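Local coordinates for protein synthesis inhibitor I (PDB 4FBC) that belongs to the ribosome-inactivating proteins of plants, here a barley single-chain form that holds adenosine monophosphate in a pocket, at residues D85-E90 / L255-F260; G34-L39 / H47-L52; V55-P60 / L267-A272; L80-D85 / L172-A177. The protein carries 3 engineered substitutions. All blocks are in the same frame, centred on the assembly; numbering follows the deposited sequence.

Contact 1: residues D85-E90 / L255-F260. With AMP (adenosine monophosphate), chain E.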
loop_
_atom_site.group_PDB
_atom_site.type_symbol
_atom_site.label_atom_id
_atom_site.label_comp_id
_atom_site.label_asym_id
_atom_site.label_seq_id
_atom_site.Cartn_x
_atom_site.Cartn_y
_atom_site.Cartn_z
ATOM N N ASP A 85 -1.632 4.288 8.785
ATOM C CA ASP A 85 -0.469 5.133 9.051
ATOM C C ASP A 85 0.722 4.809 8.158
ATOM O O ASP A 85 1.481 5.707 7.792
ATOM C CB ASP A 85 -0.069 5.109 10.545
ATOM C CG ASP A 85 0.003 3.707 11.125
ATOM O OD1 ASP A 85 -0.034 2.718 10.363
ATOM O OD2 ASP A 85 0.106 3.591 12.376
ATOM N N ASN A 86 0.879 3.536 7.791
ATOM C CA ASN A 86 1.983 3.141 6.913
ATOM C C ASN A 86 1.580 2.225 5.751
ATOM O O ASN A 86 2.438 1.759 5.009
ATOM C CB ASN A 86 3.135 2.519 7.721
ATOM C CG ASN A 86 2.728 1.253 8.437
ATOM O OD1 ASN A 86 1.649 0.713 8.197
ATOM N ND2 ASN A 86 3.598 0.760 9.332
ATOM N N ILE A 87 0.275 1.990 5.599
ATOM C CA ILE A 87 -0.281 1.168 4.514
ATOM C C ILE A 87 0.243 -0.286 4.503
ATOM O O ILE A 87 0.350 -0.923 3.455
ATOM C CB ILE A 87 -0.117 1.855 3.130
ATOM C CG1 ILE A 87 -0.287 3.378 3.271
ATOM C CG2 ILE A 87 -1.147 1.299 2.117
ATOM C CD1 ILE A 87 -0.044 4.162 1.947
ATOM N N TYR A 88 0.548 -0.821 5.684
ATOM C CA TYR A 88 0.959 -2.220 5.785
ATOM C C TYR A 88 -0.245 -3.124 5.758
ATOM O O TYR A 88 -1.180 -2.927 6.527
ATOM C CB TYR A 88 1.681 -2.493 7.101
ATOM C CG TYR A 88 3.129 -2.077 7.155
ATOM C CD1 TYR A 88 3.632 -1.111 6.305
ATOM C CD2 TYR A 88 3.994 -2.659 8.080
ATOM C CE1 TYR A 88 4.961 -0.726 6.366
ATOM C CE2 TYR A 88 5.321 -2.283 8.153
ATOM C CZ TYR A 88 5.799 -1.317 7.293
ATOM O OH TYR A 88 7.117 -0.935 7.362
ATOM N N LEU A 89 -0.203 -4.138 4.900
ATOM C CA LEU A 89 -1.228 -5.176 4.912
ATOM C C LEU A 89 -0.949 -6.086 6.100
ATOM O O LEU A 89 0.176 -6.540 6.270
ATOM C CB LEU A 89 -1.161 -5.998 3.628
ATOM C CG LEU A 89 -2.102 -7.199 3.537
ATOM C CD1 LEU A 89 -3.581 -6.786 3.636
ATOM C CD2 LEU A 89 -1.820 -7.978 2.244
ATOM N N GLU A 90 -1.962 -6.363 6.914
ATOM C CA GLU A 90 -1.756 -7.271 8.047
ATOM C C GLU A 90 -2.796 -8.375 8.172
ATOM O O GLU A 90 -2.533 -9.406 8.792
ATOM C CB GLU A 90 -1.638 -6.500 9.365
ATOM C CG GLU A 90 -0.375 -5.653 9.500
ATOM C CD GLU A 90 0.915 -6.470 9.507
ATOM O OE1 GLU A 90 0.869 -7.709 9.672
ATOM O OE2 GLU A 90 1.990 -5.862 9.341
ATOM N N LEU A 255 5.646 9.714 -6.436
ATOM C CA LEU A 255 5.020 9.419 -5.147
ATOM C C LEU A 255 3.495 9.548 -5.221
ATOM O O LEU A 255 2.970 10.608 -5.559
ATOM C CB LEU A 255 5.590 10.341 -4.051
ATOM C CG LEU A 255 7.012 9.983 -3.591
ATOM C CD1 LEU A 255 7.702 11.188 -2.976
ATOM C CD2 LEU A 255 6.983 8.809 -2.620
ATOM N N GLY A 256 2.794 8.461 -4.914
ATOM C CA GLY A 256 1.340 8.492 -4.778
ATOM C C GLY A 256 0.940 9.130 -3.454
ATOM O O GLY A 256 0.116 10.041 -3.419
ATOM N N ILE A 257 1.531 8.650 -2.360
ATOM C CA ILE A 257 1.359 9.278 -1.042
ATOM C C ILE A 257 2.633 9.022 -0.258
ATOM O O ILE A 257 3.188 7.935 -0.342
ATOM C CB ILE A 257 0.075 8.770 -0.295
ATOM C CG1 ILE A 257 -0.092 9.487 1.056
ATOM C CG2 ILE A 257 0.069 7.232 -0.150
ATOM C CD1 ILE A 257 -1.491 9.266 1.697
ATOM N N LEU A 258 3.123 10.036 0.450
ATOM C CA LEU A 258 4.410 9.928 1.143
ATOM C C LEU A 258 4.216 9.319 2.526
ATOM O O LEU A 258 3.241 9.619 3.199
ATOM C CB LEU A 258 5.069 11.314 1.306
ATOM C CG LEU A 258 5.761 11.994 0.120
ATOM C CD1 LEU A 258 4.741 12.469 -0.922
ATOM C CD2 LEU A 258 6.641 13.154 0.569
ATOM N N LEU A 259 5.150 8.463 2.941
ATOM C CA LEU A 259 5.251 8.069 4.352
ATOM C C LEU A 259 5.727 9.281 5.135
ATOM O O LEU A 259 6.607 10.013 4.684
ATOM C CB LEU A 259 6.274 6.941 4.501
ATOM C CG LEU A 259 6.558 6.429 5.923
ATOM C CD1 LEU A 259 5.336 5.736 6.471
ATOM C CD2 LEU A 259 7.754 5.471 5.878
ATOM N N PHE A 260 5.153 9.522 6.307
ATOM C CA PHE A 260 5.681 10.607 7.112
ATOM C C PHE A 260 7.087 10.249 7.606
ATOM O O PHE A 260 7.318 9.158 8.124
ATOM C CB PHE A 260 4.783 10.944 8.301
ATOM C CG PHE A 260 5.314 12.074 9.116
ATOM C CD1 PHE A 260 5.136 13.386 8.700
ATOM C CD2 PHE A 260 6.045 11.827 10.270
ATOM C CE1 PHE A 260 5.658 14.444 9.438
ATOM C CE2 PHE A 260 6.570 12.880 11.006
ATOM C CZ PHE A 260 6.376 14.178 10.598
HETATM P P AMP E . 10.328 -2.657 7.541
HETATM O O1P AMP E . 10.444 -4.168 7.503
HETATM O O2P AMP E . 11.595 -1.845 7.704
HETATM O O3P AMP E . 9.329 -2.251 8.606
HETATM O "O5'" AMP E . 9.530 -2.153 6.254
HETATM C "C5'" AMP E . 10.213 -1.648 5.114
HETATM C "C4'" AMP E . 9.253 -1.374 3.982
HETATM O "O4'" AMP E . 8.707 -2.628 3.495
HETATM C "C3'" AMP E . 8.025 -0.544 4.341
HETATM O "O3'" AMP E . 8.281 0.853 4.351
HETATM C "C2'" AMP E . 7.005 -0.974 3.295
HETATM O "O2'" AMP E . 7.242 -0.298 2.059
HETATM C "C1'" AMP E . 7.357 -2.457 3.117
HETATM N N9 AMP E . 6.517 -3.348 3.954
HETATM C C8 AMP E . 6.947 -4.096 4.997
HETATM N N7 AMP E . 5.937 -4.818 5.552
HETATM C C5 AMP E . 4.818 -4.542 4.844
HETATM C C6 AMP E . 3.393 -4.968 4.881
HETATM N N6 AMP E . 2.952 -5.853 5.816
HETATM N N1 AMP E . 2.551 -4.443 3.948
HETATM C C2 AMP E . 2.979 -3.557 3.020
HETATM N N3 AMP E . 4.255 -3.135 2.924
HETATM C C4 AMP E . 5.208 -3.585 3.788
HETATM O O HOH W 1 3.168 7.964 8.231
#

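Contact 2: residues G34-L39 / H47-L52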
loop_
_atom_site.group_PDB
_atom_site.type_symbol
_atom_site.label_atom_id
_atom_site.label_comp_id
_atom_site.label_asym_id
_atom_site.label_seq_id
_atom_site.Cartn_x
_atom_site.Cartn_y
_atom_site.Cartn_z
ATOM N N GLY A 34 -8.682 7.441 -4.497
ATOM C CA GLY A 34 -9.596 7.652 -3.385
ATOM C C GLY A 34 -8.972 7.165 -2.090
ATOM O O GLY A 34 -9.167 7.784 -1.039
ATOM N N ILE A 35 -8.230 6.060 -2.164
ATOM C CA ILE A 35 -7.451 5.580 -1.010
ATOM C C ILE A 35 -6.436 6.638 -0.569
ATOM O O ILE A 35 -6.359 6.980 0.617
ATOM C CB ILE A 35 -6.738 4.237 -1.288
ATOM C CG1 ILE A 35 -7.775 3.144 -1.570
ATOM C CG2 ILE A 35 -5.866 3.833 -0.090
ATOM C CD1 ILE A 35 -7.211 1.816 -2.017
ATOM N N ARG A 36 -5.655 7.163 -1.513
ATOM C CA ARG A 36 -4.679 8.189 -1.172
ATOM C C ARG A 36 -5.357 9.382 -0.524
ATOM O O ARG A 36 -4.871 9.922 0.465
ATOM C CB ARG A 36 -3.939 8.662 -2.421
ATOM C CG ARG A 36 -3.113 7.597 -3.094
ATOM C CD ARG A 36 -2.636 8.121 -4.451
ATOM N NE ARG A 36 -1.837 7.122 -5.137
ATOM C CZ ARG A 36 -1.620 7.132 -6.445
ATOM N NH1 ARG A 36 -2.158 8.098 -7.199
ATOM N NH2 ARG A 36 -0.892 6.171 -6.995
ATOM N N ASN A 37 -6.494 9.784 -1.087
ATOM C CA ASN A 37 -7.207 10.965 -0.621
ATOM C C ASN A 37 -7.718 10.790 0.809
ATOM O O ASN A 37 -7.580 11.691 1.637
ATOM C CB ASN A 37 -8.360 11.308 -1.570
ATOM C CG ASN A 37 -9.165 12.508 -1.102
ATOM O OD1 ASN A 37 -10.306 12.365 -0.666
ATOM N ND2 ASN A 37 -8.571 13.697 -1.183
ATOM N N LYS A 38 -8.287 9.626 1.104
ATOM C CA LYS A 38 -8.802 9.362 2.444
ATOM C C LYS A 38 -7.713 9.134 3.499
ATOM O O LYS A 38 -7.966 9.302 4.698
ATOM C CB LYS A 38 -9.809 8.209 2.422
ATOM C CG LYS A 38 -11.093 8.570 1.665
ATOM C CD LYS A 38 -12.180 7.535 1.877
ATOM C CE LYS A 38 -13.537 8.085 1.448
ATOM N NZ LYS A 38 -14.616 7.069 1.635
ATOM N N LEU A 39 -6.510 8.778 3.060
ATOM C CA LEU A 39 -5.383 8.547 3.979
ATOM C C LEU A 39 -4.638 9.831 4.365
ATOM O O LEU A 39 -3.904 9.866 5.362
ATOM C CB LEU A 39 -4.381 7.555 3.355
ATOM C CG LEU A 39 -4.751 6.079 3.266
ATOM C CD1 LEU A 39 -3.695 5.292 2.473
ATOM C CD2 LEU A 39 -4.909 5.512 4.675
ATOM N N HIS A 47 4.914 19.113 -2.468
ATOM C CA HIS A 47 4.829 19.275 -3.929
ATOM C C HIS A 47 3.476 18.802 -4.450
ATOM O O HIS A 47 3.382 18.114 -5.481
ATOM C CB HIS A 47 5.984 18.537 -4.617
ATOM C CG HIS A 47 7.335 19.012 -4.178
ATOM N ND1 HIS A 47 8.190 19.703 -5.011
ATOM C CD2 HIS A 47 7.965 18.919 -2.983
ATOM C CE1 HIS A 47 9.296 20.002 -4.350
ATOM N NE2 HIS A 47 9.184 19.540 -3.119
ATOM N N ASN A 48 2.434 19.178 -3.714
ATOM C CA ASN A 48 1.048 18.828 -4.033
ATOM C C ASN A 48 0.778 17.321 -4.088
ATOM O O ASN A 48 -0.149 16.866 -4.765
ATOM C CB ASN A 48 0.580 19.519 -5.323
ATOM C CG ASN A 48 -0.936 19.601 -5.428
ATOM O OD1 ASN A 48 -1.646 19.494 -4.421
ATOM N ND2 ASN A 48 -1.442 19.795 -6.647
ATOM N N ARG A 49 1.590 16.552 -3.363
ATOM C CA ARG A 49 1.312 15.139 -3.155
ATOM C C ARG A 49 0.951 14.970 -1.687
ATOM O O ARG A 49 1.537 15.634 -0.823
ATOM C CB ARG A 49 2.540 14.276 -3.467
ATOM C CG ARG A 49 3.027 14.350 -4.909
ATOM C CD ARG A 49 1.891 14.128 -5.910
ATOM N NE ARG A 49 1.150 12.896 -5.647
ATOM C CZ ARG A 49 -0.103 12.681 -6.029
ATOM N NH1 ARG A 49 -0.757 13.622 -6.706
ATOM N NH2 ARG A 49 -0.706 11.531 -5.740
ATOM N N PRO A 50 -0.006 14.079 -1.393
ATOM C CA PRO A 50 -0.418 13.904 0.006
ATOM C C PRO A 50 0.661 13.228 0.872
ATOM O O PRO A 50 1.468 12.436 0.372
ATOM C CB PRO A 50 -1.665 13.020 -0.104
ATOM C CG PRO A 50 -1.450 12.212 -1.357
ATOM C CD PRO A 50 -0.703 13.153 -2.303
ATOM N N VAL A 51 0.689 13.564 2.160
ATOM C CA VAL A 51 1.610 12.918 3.106
ATOM C C VAL A 51 0.742 12.276 4.168
ATOM O O VAL A 51 -0.244 12.864 4.593
ATOM C CB VAL A 51 2.559 13.935 3.781
ATOM C CG1 VAL A 51 3.550 13.219 4.712
ATOM C CG2 VAL A 51 3.315 14.751 2.728
ATOM N N LEU A 52 1.092 11.061 4.570
ATOM C CA LEU A 52 0.384 10.379 5.637
ATOM C C LEU A 52 0.638 11.134 6.932
ATOM O O LEU A 52 1.680 11.780 7.085
ATOM C CB LEU A 52 0.899 8.946 5.767
ATOM C CG LEU A 52 0.445 7.973 4.680
ATOM C CD1 LEU A 52 1.423 6.809 4.550
ATOM C CD2 LEU A 52 -0.926 7.461 5.052
HETATM O O HOH W 2 -3.504 10.689 -6.626
#

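Contact 3: residues V55-P60 / L267-A272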
loop_
_atom_site.group_PDB
_atom_site.type_symbol
_atom_site.label_atom_id
_atom_site.label_comp_id
_atom_site.label_asym_id
_atom_site.label_seq_id
_atom_site.Cartn_x
_atom_site.Cartn_y
_atom_site.Cartn_z
ATOM N N VAL A 55 2.929 8.082 12.477
ATOM C CA VAL A 55 2.473 6.968 13.295
ATOM C C VAL A 55 2.274 7.456 14.731
ATOM O O VAL A 55 3.132 8.156 15.262
ATOM C CB VAL A 55 3.523 5.828 13.279
ATOM C CG1 VAL A 55 3.148 4.727 14.274
ATOM C CG2 VAL A 55 3.680 5.274 11.856
ATOM N N GLU A 56 1.146 7.098 15.339
ATOM C CA GLU A 56 0.846 7.501 16.711
ATOM C C GLU A 56 1.855 6.877 17.667
ATOM O O GLU A 56 2.125 5.675 17.607
ATOM C CB GLU A 56 -0.580 7.093 17.106
ATOM C CG GLU A 56 -1.683 7.779 16.290
ATOM C CD GLU A 56 -3.091 7.320 16.662
ATOM O OE1 GLU A 56 -3.302 6.102 16.852
ATOM O OE2 GLU A 56 -3.997 8.182 16.760
ATOM N N PRO A 57 2.437 7.696 18.545
ATOM C CA PRO A 57 3.362 7.104 19.515
ATOM C C PRO A 57 2.648 6.632 20.791
ATOM O O PRO A 57 1.557 7.126 21.098
ATOM C CB PRO A 57 4.351 8.245 19.795
ATOM C CG PRO A 57 3.577 9.500 19.526
ATOM C CD PRO A 57 2.470 9.170 18.549
ATOM N N ASN A 58 3.247 5.659 21.482
ATOM C CA ASN A 58 2.760 5.134 22.774
ATOM C C ASN A 58 1.554 4.183 22.708
ATOM O O ASN A 58 0.989 3.812 23.742
ATOM C CB ASN A 58 2.492 6.262 23.786
ATOM C CG ASN A 58 3.697 7.166 23.994
ATOM O OD1 ASN A 58 4.823 6.813 23.644
ATOM N ND2 ASN A 58 3.462 8.339 24.581
ATOM N N VAL A 59 1.171 3.788 21.497
ATOM C CA VAL A 59 0.006 2.931 21.285
ATOM C C VAL A 59 0.345 1.891 20.201
ATOM O O VAL A 59 1.136 2.171 19.302
ATOM C CB VAL A 59 -1.244 3.795 20.903
ATOM C CG1 VAL A 59 -2.448 2.938 20.541
ATOM C CG2 VAL A 59 -1.621 4.757 22.041
ATOM N N PRO A 60 -0.212 0.669 20.309
ATOM C CA PRO A 60 -0.111 -0.295 19.201
ATOM C C PRO A 60 -0.892 0.246 18.002
ATOM O O PRO A 60 -1.662 1.188 18.186
ATOM C CB PRO A 60 -0.807 -1.542 19.756
ATOM C CG PRO A 60 -0.754 -1.383 21.240
ATOM C CD PRO A 60 -0.855 0.080 21.498
ATOM N N LEU A 267 8.618 19.108 10.098
ATOM C CA LEU A 267 7.663 18.775 11.145
ATOM C C LEU A 267 8.121 17.582 11.971
ATOM O O LEU A 267 8.650 16.607 11.441
ATOM C CB LEU A 267 6.305 18.437 10.528
ATOM C CG LEU A 267 5.501 19.593 9.938
ATOM C CD1 LEU A 267 4.288 19.059 9.181
ATOM C CD2 LEU A 267 5.066 20.558 11.023
ATOM N N THR A 268 7.890 17.656 13.274
ATOM C CA THR A 268 8.083 16.508 14.139
ATOM C C THR A 268 6.834 15.661 14.094
ATOM O O THR A 268 5.782 16.116 13.630
ATOM C CB THR A 268 8.264 16.945 15.591
ATOM O OG1 THR A 268 7.146 17.760 15.976
ATOM C CG2 THR A 268 9.563 17.734 15.761
ATOM N N VAL A 269 6.944 14.439 14.598
ATOM C CA VAL A 269 5.783 13.580 14.788
ATOM C C VAL A 269 4.671 14.312 15.542
ATOM O O VAL A 269 3.513 14.335 15.094
ATOM C CB VAL A 269 6.167 12.277 15.505
ATOM C CG1 VAL A 269 4.937 11.568 16.030
ATOM C CG2 VAL A 269 6.935 11.375 14.531
ATOM N N ALA A 270 5.017 14.944 16.660
ATOM C CA ALA A 270 3.995 15.595 17.479
ATOM C C ALA A 270 3.325 16.763 16.764
ATOM O O ALA A 270 2.100 16.908 16.810
ATOM C CB ALA A 270 4.570 16.047 18.824
ATOM N N LYS A 271 4.117 17.604 16.113
ATOM C CA LYS A 271 3.544 18.769 15.444
ATOM C C LYS A 271 2.689 18.372 14.235
ATOM O O LYS A 271 1.621 18.941 14.022
ATOM C CB LYS A 271 4.622 19.786 15.053
ATOM C CG LYS A 271 4.051 21.169 14.705
ATOM C CD LYS A 271 3.280 21.740 15.904
ATOM C CE LYS A 271 2.781 23.165 15.678
ATOM N NZ LYS A 271 2.297 23.783 16.969
ATOM N N ALA A 272 3.129 17.386 13.456
ATOM C CA ALA A 272 2.334 16.966 12.301
ATOM C C ALA A 272 1.022 16.324 12.737
ATOM O O ALA A 272 0.005 16.458 12.057
ATOM C CB ALA A 272 3.133 16.006 11.399
#

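Contact 4: residues L80-D85 / L172-A177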
loop_
_atom_site.group_PDB
_atom_site.type_symbol
_atom_site.label_atom_id
_atom_site.label_comp_id
_atom_site.label_asym_id
_atom_site.label_seq_id
_atom_site.Cartn_x
_atom_site.Cartn_y
_atom_site.Cartn_z
ATOM N N LEU A 80 -9.488 -6.817 3.019
ATOM C CA LEU A 80 -8.110 -6.661 3.472
ATOM C C LEU A 80 -8.074 -5.648 4.605
ATOM O O LEU A 80 -8.710 -4.600 4.515
ATOM C CB LEU A 80 -7.243 -6.138 2.327
ATOM C CG LEU A 80 -7.318 -6.902 1.012
ATOM C CD1 LEU A 80 -6.332 -6.312 0.001
ATOM C CD2 LEU A 80 -7.027 -8.371 1.247
ATOM N N ALA A 81 -7.313 -5.944 5.657
ATOM C CA ALA A 81 -7.099 -4.995 6.740
ATOM C C ALA A 81 -5.717 -4.367 6.597
ATOM O O ALA A 81 -4.697 -5.060 6.649
ATOM C CB ALA A 81 -7.231 -5.692 8.092
ATOM N N ILE A 82 -5.687 -3.051 6.415
ATOM C CA ILE A 82 -4.447 -2.338 6.118
ATOM C C ILE A 82 -4.279 -1.163 7.081
ATOM O O ILE A 82 -5.236 -0.454 7.377
ATOM C CB ILE A 82 -4.458 -1.823 4.649
ATOM C CG1 ILE A 82 -4.667 -2.986 3.672
ATOM C CG2 ILE A 82 -3.168 -1.091 4.328
ATOM C CD1 ILE A 82 -4.968 -2.540 2.216
ATOM N N ARG A 83 -3.066 -0.952 7.580
ATOM C CA ARG A 83 -2.823 0.156 8.504
ATOM C C ARG A 83 -2.977 1.494 7.785
ATOM O O ARG A 83 -2.526 1.640 6.650
ATOM C CB ARG A 83 -1.429 0.037 9.124
ATOM C CG ARG A 83 -1.323 -1.113 10.116
ATOM C CD ARG A 83 0.084 -1.267 10.677
ATOM N NE ARG A 83 0.579 -0.032 11.277
ATOM C CZ ARG A 83 1.679 0.055 12.021
ATOM N NH1 ARG A 83 2.406 -1.028 12.250
ATOM N NH2 ARG A 83 2.044 1.225 12.532
ATOM N N ALA A 84 -3.612 2.460 8.446
ATOM C CA ALA A 84 -3.824 3.780 7.842
ATOM C C ALA A 84 -2.670 4.746 8.087
ATOM O O ALA A 84 -2.727 5.901 7.648
ATOM C CB ALA A 84 -5.149 4.392 8.322
ATOM N N ASP A 85 -1.632 4.288 8.785
ATOM C CA ASP A 85 -0.469 5.133 9.051
ATOM C C ASP A 85 0.722 4.809 8.158
ATOM O O ASP A 85 1.481 5.707 7.792
ATOM C CB ASP A 85 -0.069 5.109 10.545
ATOM C CG ASP A 85 0.003 3.707 11.125
ATOM O OD1 ASP A 85 -0.034 2.718 10.363
ATOM O OD2 ASP A 85 0.106 3.591 12.376
ATOM N N LEU A 172 1.254 -5.586 -4.335
ATOM C CA LEU A 172 1.683 -4.780 -5.462
ATOM C C LEU A 172 0.526 -4.013 -6.089
ATOM O O LEU A 172 0.654 -2.822 -6.371
ATOM C CB LEU A 172 2.403 -5.648 -6.495
ATOM C CG LEU A 172 3.827 -6.024 -6.089
ATOM C CD1 LEU A 172 4.273 -7.258 -6.855
ATOM C CD2 LEU A 172 4.777 -4.858 -6.354
ATOM N N MET A 173 -0.615 -4.676 -6.265
ATOM C CA MET A 173 -1.719 -4.068 -7.017
ATOM C C MET A 173 -2.616 -3.163 -6.178
ATOM O O MET A 173 -3.402 -2.371 -6.722
ATOM C CB MET A 173 -2.523 -5.155 -7.732
ATOM C CG MET A 173 -1.675 -5.893 -8.776
ATOM S SD MET A 173 -2.618 -7.113 -9.710
ATOM C CE MET A 173 -3.404 -6.063 -10.952
ATOM N N VAL A 174 -2.495 -3.265 -4.856
ATOM C CA VAL A 174 -3.226 -2.385 -3.952
ATOM C C VAL A 174 -2.275 -1.471 -3.170
ATOM O O VAL A 174 -2.271 -0.262 -3.368
ATOM C CB VAL A 174 -4.136 -3.177 -2.982
ATOM C CG1 VAL A 174 -4.851 -2.238 -2.020
ATOM C CG2 VAL A 174 -5.154 -4.003 -3.757
ATOM N N ASN A 175 -1.468 -2.041 -2.280
ATOM C CA ASN A 175 -0.634 -1.207 -1.410
ATOM C C ASN A 175 0.449 -0.406 -2.121
ATOM O O ASN A 175 0.564 0.806 -1.898
ATOM C CB ASN A 175 -0.016 -2.045 -0.283
ATOM C CG ASN A 175 -1.038 -2.887 0.418
ATOM O OD1 ASN A 175 -1.665 -3.745 -0.195
ATOM N ND2 ASN A 175 -1.220 -2.651 1.716
ATOM N N GLU A 176 1.241 -1.058 -2.977
ATOM C CA GLU A 176 2.305 -0.337 -3.670
ATOM C C GLU A 176 1.708 0.621 -4.694
ATOM O O GLU A 176 2.246 1.706 -4.930
ATOM C CB GLU A 176 3.313 -1.283 -4.343
ATOM C CG GLU A 176 3.895 -2.385 -3.433
ATOM C CD GLU A 176 4.592 -1.864 -2.173
ATOM O OE1 GLU A 176 4.868 -0.647 -2.066
ATOM O OE2 GLU A 176 4.877 -2.697 -1.276
ATOM N N ALA A 177 0.591 0.212 -5.288
ATOM C CA ALA A 177 -0.149 1.083 -6.208
ATOM C C ALA A 177 -0.576 2.370 -5.503
ATOM O O ALA A 177 -0.473 3.463 -6.061
ATOM C CB ALA A 177 -1.357 0.353 -6.746
#

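Contact 1: residues D85-E90 / L255-F260
Ile87 and Ile257 meet in the interior of the ribosome-inactivating protein fold, where an Asx turn just before strand 89-93 packs against the irregular chain that follows helix 248-254. The apolar part is slight: branched aliphatic side chains, with no polar end to satisfy, fill this buried place. The end methyl of Ile87, CD1, lies 3.7 Å from Ile257 CG2, and Leu259 brings CD1 to 4.1 Å from Asn86 CB, its CG placed anti to the backbone N (chi1 178°).

No direct hydrogen bond joins the segments; a water does, donating to Asp85 O and accepting from Phe260 N.

Within 85-90, Asn86 OD1 accepts from Tyr88 N at 3.1 Å, the donor standing 44° out of the carbonyl plane. The same amide puts ND2 3.3 Å above the plane of the Tyr88 ring, over its centre, so one asparagine shapes the turn and backs the ring.

The adenine of AMP lies over the opposite face. The adenine edge meets backbone: Leu89 N donates to AMP N1, and AMP N6 to Leu89 O, nearly straight. At the edge of the Tyr88 ring, in plane, Tyr88 OH donates to AMP O3P at 2.9 Å.

Contact 2: residues G34-L39 / H47-L52
Arg36 leaves helix 25-39 beside Pro50, its CB lying 4.5 Å from Pro50 CG in a loose apolar touch. From there the chain runs extended from CG to NE, long enough to bring the guanidinium to the C-terminal end of helix 157-179. CD passes 4.1 Å from Arg49 NH2. NE then donates to Thr178 O, and NH2 to Ala177 O and Ser184 OG, while NH1 donates to a water at 3.0 Å.

That water also accepts from Arg49 NH2 and lies at the edge of both guanidinium groups, in the plane of each. The two planes are 87° apart, and Arg36 NH1 stands 4.0 Å from Arg49 NH2. Such closeness of like charges is probably eased by the shared water and the carbonyls, for Arg49, bent at chi2 and chi3, gives NE to Leu255 O and NH2 to Gly256 O. Pro50 CD lies over one face of the Arg49 guanidinium, offset toward the rim.

Further along, Leu52 CD2 rests on Leu39, 3.8 Å from its O and 3.9 Å from its CB.

The last turns of helix 25-39 meet strand 49-50, which pairs antiparallel with 45-46 in a small beta hairpin just after the helix. Helix 181-190 lies beside both arginines through Gln181, helix 214-225 reaches Leu52 through Trp214, and Phe65 of strand 64-70 touches Leu39.

Contact 3: residues V55-P60 / L267-A272
Just ahead of Val269, the residue that bears on Val55 and Pro57, the backbone O of Thr268 accepts from Ala272 N at 2.9 Å. The side chain of the same threonine does a second job. OG1 sits between the backbone N and the carbonyl carbon (chi1 55°), which turns it back over the first turn, and it accepts from Lys271 N at 3.0 Å, with an N-H...O angle of 162°. This is an N-cap, a place that threonine suits because its short hydroxyl can reach a backbone N-H that the first turn would otherwise leave without a helical acceptor. The N-H of Val269 goes to Glu262 OE2.

The helix so begun, 269-278, is the last of the chain, and it packs here on the loop that runs from strand 49-50 to strand 64-70 of the mixed sheet.

Val269 alone reaches across from the helix side. Its CG1, anti to the backbone N (chi1 165°), comes within 3.9 Å of Val55 O and 4.3 Å of Pro57 CD, so one methyl serves both neighbours. Val55 takes part through its carbonyl, since its CB points away from the helix. Pro57, by contrast, has its CB pointing toward the helix; ring atom CD makes the touch, and the side chain also meets Leu273. On the buried side of the first turn, the small Ala272 fits against Pro54 and Phe260.

Contact 4: residues L80-D85 / L172-A177
Ile82 overlaps the amide of Asn175, the two side chains coming from opposite directions. Asn175 ND2 is set against the side of the isoleucine, touching both methyls, 3.6 Å from Ile82 CG2 and 3.8 Å from Ile82 CD1. CG1 of Ile82 stands anti to the carbonyl carbon (chi1 -57°), which leaves CG2 anti to the backbone N. Ile82 CD1 is shared with Val174 CG1, at 4.2 Å.

ND2 is not wasted on carbon: it donates to Ile87 O, which ties the helix to the turn before strand 89-93. Its companion OD1 is buried by the contact and has no partner in the model. The Asn175 side chain comes within about 4 Å of AMP, nearest atoms.

At the end of the strand, Arg83 grips Asp85, two residues on, side-on in a salt bridge. Asp85 OD1 accepts from Arg83 NE at 3.0 Å with its syn lone pair, and Arg83 NH2 meets Asp85 OD2 at 3.1 Å from above the carboxylate plane.

Strand 78-83 runs antiparallel between strands 64-70 and 89-93 of the mixed sheet, with Phe65, Val67 and Leu89 against Ile82, and helix 157-179 packs on the side to which Ile82 points.

Contacts 1, 2 and 4 are buried, whereas contact 3 lies at the surface, its centre about 20 Å from that of the chain. Contacts 1 and 4 share Asp85 and reach neighbouring strands of one sheet, contact 1 through the turn that joins them; Tyr88 O and Arg83 N pair there. Contacts 1 and 2 join through 255-260, where Leu258 N bonds Pro50 O. Contact 3 approaches contact 1 through Phe260, whose ring packs on Leu267 and Ala272. The chemistry follows the place: contact 4 packs an isoleucine on a buried amide and a valine, contact 2 brings two arginines together among carbonyls and a shared water, contact 1 adds a bound nucleotide, and contact 3 sends one methyl to a loop.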